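Long-range contact in chromosomal replication initiator protein DnaA (Aquifex aeolicus, PDB 1L8Q), which binds and hydrolyses ATP in an AAA+ domain and probably starts chromosomal replication by binding the origin as ATP-DnaA: residues Y37-K50 / R155-D167. Residues are numbered along the deposited sequence; the frame is centred on the assembly and turned at random.
Sequences YNPIFIYGSVGTGK and RFEGGILVEIELD. With ADP (adenosine-5'-diphosphate), chain C.
Ile160 N donates to Pro39 O at 2.9 Å, the first of five backbone bonds that run along the parallel pair of strands 40-43 and 160-163 and just past its ends. Phe41 N donates to Ile160 O, and Val162 N to Phe41 O. Tyr43 N reaches Val162 O at 3.2 Å, and Ile164 N closes the ladder on Tyr43 O at 2.7 Å. Strand 160-163 is an edge strand of the five-stranded AAA+ sheet; strand 133-138 flanks strand 40-43 on the other side. Strand 40-43 runs into the P-loop (Walker A), where Lys50 NZ binds ADP O2B at 2.7 Å and also Gly44 O. Leu166 CD1 lies 3.7 Å from ADP N7. Tyr43 holds CG between its backbone N and carbonyl carbon (chi1 68°), which turns the ring across Glu163. Glu163 CA sits over the ring face, 3.8 Å from the centroid of Tyr43. Replacing Tyr43 by an alanine would remove the ring and would probably leave CA and CB of Glu163 without its apolar cover. Phe41 CE2 meets Phe156 CD2 at 3.5 Å, the ring planes 40° apart. On the opposite face of the sheet, Ile160 CG2 packs against Ile40 CG1 and Tyr37 CB, beside helix 20-31.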
loop_
_atom_site.group_PDB
_atom_site.type_symbol
_atom_site.label_atom_id
_atom_site.label_comp_id
_atom_site.label_asym_id
_atom_site.label_seq_id
_atom_site.Cartn_x
_atom_site.Cartn_y
_atom_site.Cartn_z
ATOM N N TYR A 37 -5.694 11.322 -24.138
ATOM C CA TYR A 37 -4.659 10.551 -23.501
ATOM C C TYR A 37 -4.980 9.095 -23.611
ATOM O O TYR A 37 -6.038 8.665 -23.186
ATOM C CB TYR A 37 -4.591 10.897 -22.023
ATOM C CG TYR A 37 -4.418 12.356 -21.726
ATOM C CD1 TYR A 37 -3.368 13.091 -22.290
ATOM C CD2 TYR A 37 -5.278 13.003 -20.855
ATOM C CE1 TYR A 37 -3.202 14.446 -22.005
ATOM C CE2 TYR A 37 -5.110 14.355 -20.557
ATOM C CZ TYR A 37 -4.079 15.063 -21.143
ATOM O OH TYR A 37 -3.927 16.377 -20.844
ATOM N N ASN A 38 -4.059 8.319 -24.151
ATOM C CA ASN A 38 -4.259 6.894 -24.252
ATOM C C ASN A 38 -2.925 6.244 -24.475
ATOM O O ASN A 38 -2.291 6.482 -25.474
ATOM C CB ASN A 38 -5.213 6.558 -25.411
ATOM C CG ASN A 38 -6.152 5.372 -25.086
ATOM O OD1 ASN A 38 -6.301 4.964 -23.919
ATOM N ND2 ASN A 38 -6.788 4.830 -26.117
ATOM N N PRO A 39 -2.477 5.456 -23.518
ATOM C CA PRO A 39 -3.225 5.209 -22.299
ATOM C C PRO A 39 -2.878 6.188 -21.196
ATOM O O PRO A 39 -1.957 7.002 -21.327
ATOM C CB PRO A 39 -2.722 3.839 -21.865
ATOM C CG PRO A 39 -1.389 3.680 -22.524
ATOM C CD PRO A 39 -1.187 4.757 -23.532
ATOM N N ILE A 40 -3.634 6.089 -20.106
ATOM C CA ILE A 40 -3.333 6.774 -18.871
ATOM C C ILE A 40 -2.798 5.705 -17.934
ATOM O O ILE A 40 -3.426 4.669 -17.768
ATOM C CB ILE A 40 -4.596 7.351 -18.262
ATOM C CG1 ILE A 40 -5.128 8.487 -19.109
ATOM C CG2 ILE A 40 -4.340 7.842 -16.840
ATOM C CD1 ILE A 40 -6.414 9.016 -18.599
ATOM N N PHE A 41 -1.646 5.959 -17.317
ATOM C CA PHE A 41 -1.028 4.988 -16.418
ATOM C C PHE A 41 -0.795 5.669 -15.091
ATOM O O PHE A 41 0.105 6.501 -14.971
ATOM C CB PHE A 41 0.308 4.542 -16.998
ATOM C CG PHE A 41 0.934 3.404 -16.284
ATOM C CD1 PHE A 41 1.543 3.585 -15.049
ATOM C CD2 PHE A 41 0.959 2.142 -16.863
ATOM C CE1 PHE A 41 2.142 2.515 -14.388
ATOM C CE2 PHE A 41 1.572 1.067 -16.220
ATOM C CZ PHE A 41 2.164 1.253 -14.985
ATOM N N ILE A 42 -1.614 5.336 -14.097
ATOM C CA ILE A 42 -1.486 5.926 -12.777
ATOM C C ILE A 42 -0.669 5.042 -11.844
ATOM O O ILE A 42 -0.892 3.850 -11.774
ATOM C CB ILE A 42 -2.869 6.125 -12.172
ATOM C CG1 ILE A 42 -3.681 7.112 -12.997
ATOM C CG2 ILE A 42 -2.762 6.610 -10.722
ATOM C CD1 ILE A 42 -5.184 6.993 -12.731
ATOM N N TYR A 43 0.271 5.630 -11.111
ATOM C CA TYR A 43 1.055 4.857 -10.155
ATOM C C TYR A 43 1.296 5.582 -8.822
ATOM O O TYR A 43 1.396 6.813 -8.753
ATOM C CB TYR A 43 2.371 4.396 -10.759
ATOM C CG TYR A 43 3.329 5.505 -11.033
ATOM C CD1 TYR A 43 4.391 5.767 -10.167
ATOM C CD2 TYR A 43 3.182 6.296 -12.145
ATOM C CE1 TYR A 43 5.270 6.782 -10.413
ATOM C CE2 TYR A 43 4.056 7.308 -12.416
ATOM C CZ TYR A 43 5.109 7.550 -11.545
ATOM O OH TYR A 43 5.994 8.567 -11.823
ATOM N N GLY A 44 1.379 4.788 -7.766
ATOM C CA GLY A 44 1.580 5.299 -6.436
ATOM C C GLY A 44 1.529 4.174 -5.434
ATOM O O GLY A 44 1.112 3.047 -5.740
ATOM N N SER A 45 1.926 4.474 -4.217
ATOM C CA SER A 45 1.984 3.454 -3.192
ATOM C C SER A 45 0.585 3.087 -2.699
ATOM O O SER A 45 -0.397 3.762 -3.023
ATOM C CB SER A 45 2.813 3.966 -2.033
ATOM O OG SER A 45 2.097 4.983 -1.374
ATOM N N VAL A 46 0.504 2.043 -1.892
ATOM C CA VAL A 46 -0.774 1.571 -1.379
ATOM C C VAL A 46 -1.625 2.634 -0.678
ATOM O O VAL A 46 -1.126 3.433 0.102
ATOM C CB VAL A 46 -0.583 0.350 -0.412
ATOM C CG1 VAL A 46 -1.875 0.002 0.249
ATOM C CG2 VAL A 46 -0.093 -0.872 -1.193
ATOM N N GLY A 47 -2.925 2.609 -0.947
ATOM C CA GLY A 47 -3.873 3.471 -0.266
ATOM C C GLY A 47 -3.695 4.891 -0.699
ATOM O O GLY A 47 -3.740 5.811 0.094
ATOM N N THR A 48 -3.532 5.081 -1.985
ATOM C CA THR A 48 -3.157 6.363 -2.481
ATOM C C THR A 48 -4.177 6.950 -3.437
ATOM O O THR A 48 -4.052 8.099 -3.862
ATOM C CB THR A 48 -1.794 6.225 -3.121
ATOM O OG1 THR A 48 -0.811 6.830 -2.263
ATOM C CG2 THR A 48 -1.722 7.011 -4.388
ATOM N N GLY A 49 -5.197 6.162 -3.764
ATOM C CA GLY A 49 -6.272 6.630 -4.623
ATOM C C GLY A 49 -6.404 5.944 -5.976
ATOM O O GLY A 49 -7.351 6.214 -6.719
ATOM N N LYS A 50 -5.470 5.055 -6.301
ATOM C CA LYS A 50 -5.483 4.389 -7.602
ATOM C C LYS A 50 -6.813 3.676 -7.905
ATOM O O LYS A 50 -7.459 3.954 -8.910
ATOM C CB LYS A 50 -4.285 3.424 -7.735
ATOM C CG LYS A 50 -2.939 4.097 -7.489
ATOM C CD LYS A 50 -1.764 3.122 -7.630
ATOM C CE LYS A 50 -1.981 1.864 -6.806
ATOM N NZ LYS A 50 -1.837 2.077 -5.330
ATOM N N ARG A 155 4.572 0.921 -25.038
ATOM C CA ARG A 155 3.209 1.346 -25.253
ATOM C C ARG A 155 2.712 2.220 -24.093
ATOM O O ARG A 155 2.188 3.304 -24.312
ATOM C CB ARG A 155 2.296 0.148 -25.505
ATOM C CG ARG A 155 2.538 -0.502 -26.850
ATOM C CD ARG A 155 1.604 -0.016 -27.938
ATOM N NE ARG A 155 1.824 -0.685 -29.217
ATOM C CZ ARG A 155 0.907 -0.738 -30.174
ATOM N NH1 ARG A 155 -0.280 -0.160 -29.974
ATOM N NH2 ARG A 155 1.166 -1.358 -31.330
ATOM N N PHE A 156 2.895 1.765 -22.864
ATOM C CA PHE A 156 2.446 2.561 -21.745
ATOM C C PHE A 156 3.140 3.922 -21.842
ATOM O O PHE A 156 2.556 4.971 -21.569
ATOM C CB PHE A 156 2.831 1.907 -20.410
ATOM C CG PHE A 156 2.250 0.525 -20.192
ATOM C CD1 PHE A 156 1.196 0.058 -20.956
ATOM C CD2 PHE A 156 2.772 -0.302 -19.209
ATOM C CE1 PHE A 156 0.665 -1.205 -20.735
ATOM C CE2 PHE A 156 2.242 -1.562 -18.985
ATOM C CZ PHE A 156 1.188 -2.017 -19.750
ATOM N N GLU A 157 4.395 3.911 -22.241
ATOM C CA GLU A 157 5.136 5.135 -22.205
ATOM C C GLU A 157 4.774 6.087 -23.319
ATOM O O GLU A 157 5.193 7.256 -23.318
ATOM C CB GLU A 157 6.620 4.863 -22.101
ATOM C CG GLU A 157 7.048 4.729 -20.661
ATOM C CD GLU A 157 8.396 4.090 -20.498
ATOM O OE1 GLU A 157 9.137 4.005 -21.504
ATOM O OE2 GLU A 157 8.716 3.669 -19.358
ATOM N N GLY A 158 3.956 5.607 -24.244
ATOM C CA GLY A 158 3.476 6.443 -25.309
ATOM C C GLY A 158 2.321 7.293 -24.823
ATOM O O GLY A 158 1.913 8.254 -25.466
ATOM N N GLY A 159 1.788 6.962 -23.664
ATOM C CA GLY A 159 0.648 7.717 -23.162
ATOM C C GLY A 159 0.991 8.797 -22.154
ATOM O O GLY A 159 1.899 9.607 -22.370
ATOM N N ILE A 160 0.244 8.821 -21.056
ATOM C CA ILE A 160 0.522 9.750 -19.970
ATOM C C ILE A 160 0.693 9.025 -18.640
ATOM O O ILE A 160 -0.169 8.254 -18.211
ATOM C CB ILE A 160 -0.547 10.872 -19.877
ATOM C CG1 ILE A 160 -0.211 11.827 -18.725
ATOM C CG2 ILE A 160 -1.942 10.303 -19.718
ATOM C CD1 ILE A 160 -0.725 13.255 -18.932
ATOM N N LEU A 161 1.832 9.251 -18.010
ATOM C CA LEU A 161 2.165 8.614 -16.738
ATOM C C LEU A 161 2.037 9.631 -15.637
ATOM O O LEU A 161 2.669 10.674 -15.691
ATOM C CB LEU A 161 3.613 8.133 -16.760
ATOM C CG LEU A 161 3.915 6.793 -17.415
ATOM C CD1 LEU A 161 3.001 6.530 -18.575
ATOM C CD2 LEU A 161 5.403 6.700 -17.814
ATOM N N VAL A 162 1.250 9.332 -14.620
ATOM C CA VAL A 162 1.102 10.269 -13.519
ATOM C C VAL A 162 1.186 9.600 -12.147
ATOM O O VAL A 162 0.426 8.694 -11.826
ATOM C CB VAL A 162 -0.201 11.076 -13.620
ATOM C CG1 VAL A 162 -0.419 11.535 -15.042
ATOM C CG2 VAL A 162 -1.343 10.250 -13.208
ATOM N N GLU A 163 2.122 10.055 -11.345
ATOM C CA GLU A 163 2.300 9.556 -10.001
ATOM C C GLU A 163 1.192 10.098 -9.111
ATOM O O GLU A 163 0.778 11.213 -9.267
ATOM C CB GLU A 163 3.658 10.025 -9.482
ATOM C CG GLU A 163 4.057 9.497 -8.131
ATOM C CD GLU A 163 5.520 9.777 -7.830
ATOM O OE1 GLU A 163 6.105 10.657 -8.522
ATOM O OE2 GLU A 163 6.094 9.117 -6.920
ATOM N N ILE A 164 0.716 9.311 -8.169
ATOM C CA ILE A 164 -0.331 9.783 -7.280
ATOM C C ILE A 164 0.089 9.630 -5.828
ATOM O O ILE A 164 0.710 8.639 -5.446
ATOM C CB ILE A 164 -1.644 9.040 -7.577
ATOM C CG1 ILE A 164 -2.797 9.617 -6.787
ATOM C CG2 ILE A 164 -1.507 7.549 -7.336
ATOM C CD1 ILE A 164 -4.048 8.872 -7.004
ATOM N N GLU A 165 -0.204 10.639 -5.026
ATOM C CA GLU A 165 0.171 10.615 -3.607
ATOM C C GLU A 165 -0.976 11.074 -2.729
ATOM O O GLU A 165 -1.824 11.864 -3.145
ATOM C CB GLU A 165 1.403 11.516 -3.327
ATOM C CG GLU A 165 2.756 10.851 -3.559
ATOM C CD GLU A 165 3.905 11.850 -3.826
ATOM O OE1 GLU A 165 5.080 11.402 -3.902
ATOM O OE2 GLU A 165 3.655 13.078 -3.967
ATOM N N LEU A 166 -0.998 10.566 -1.509
ATOM C CA LEU A 166 -1.963 11.003 -0.533
ATOM C C LEU A 166 -1.254 11.927 0.446
ATOM O O LEU A 166 -0.668 11.474 1.417
ATOM C CB LEU A 166 -2.543 9.820 0.200
ATOM C CG LEU A 166 -3.856 10.146 0.908
ATOM C CD1 LEU A 166 -4.961 10.189 -0.120
ATOM C CD2 LEU A 166 -4.164 9.117 1.967
ATOM N N ASP A 167 -1.306 13.221 0.173
ATOM C CA ASP A 167 -0.600 14.194 0.973
ATOM C C ASP A 167 -1.299 14.533 2.299
ATOM O O ASP A 167 -2.464 14.204 2.506
ATOM C CB ASP A 167 -0.341 15.465 0.152
ATOM C CG ASP A 167 -1.591 16.355 -0.003
ATOM O OD1 ASP A 167 -2.677 16.001 0.490
ATOM O OD2 ASP A 167 -1.567 17.447 -0.605
HETATM P PB ADP C . -5.005 2.225 -3.701
HETATM O O1B ADP C . -5.894 1.610 -4.793
HETATM O O2B ADP C . -4.004 3.223 -4.207
HETATM O O3B ADP C . -4.450 1.217 -2.744
HETATM P PA ADP C . -7.546 2.967 -2.988
HETATM O O1A ADP C . -8.040 3.604 -4.274
HETATM O O2A ADP C . -7.877 1.487 -2.894
HETATM O O3A ADP C . -5.969 3.128 -2.834
HETATM O "O5'" ADP C . -8.107 3.777 -1.738
HETATM C "C5'" ADP C . -7.859 3.330 -0.417
HETATM C "C4'" ADP C . -8.961 3.917 0.428
HETATM O "O4'" ADP C . -8.714 5.318 0.665
HETATM C "C3'" ADP C . -10.267 3.845 -0.332
HETATM O "O3'" ADP C . -11.270 3.675 0.660
HETATM C "C2'" ADP C . -10.374 5.216 -0.961
HETATM O "O2'" ADP C . -11.683 5.652 -1.285
HETATM C "C1'" ADP C . -9.744 6.111 0.071
HETATM N N9 ADP C . -9.168 7.255 -0.646
HETATM C C8 ADP C . -8.008 7.265 -1.344
HETATM N N7 ADP C . -7.793 8.504 -1.882
HETATM C C5 ADP C . -8.828 9.279 -1.543
HETATM C C6 ADP C . -9.230 10.673 -1.781
HETATM N N6 ADP C . -8.468 11.506 -2.508
HETATM N N1 ADP C . -10.383 11.095 -1.250
HETATM C C2 ADP C . -11.167 10.285 -0.509
HETATM N N3 ADP C . -10.851 9.002 -0.254
HETATM C C4 ADP C . -9.728 8.459 -0.735
HETATM O O HOH W 1 2.906 7.475 -4.325
#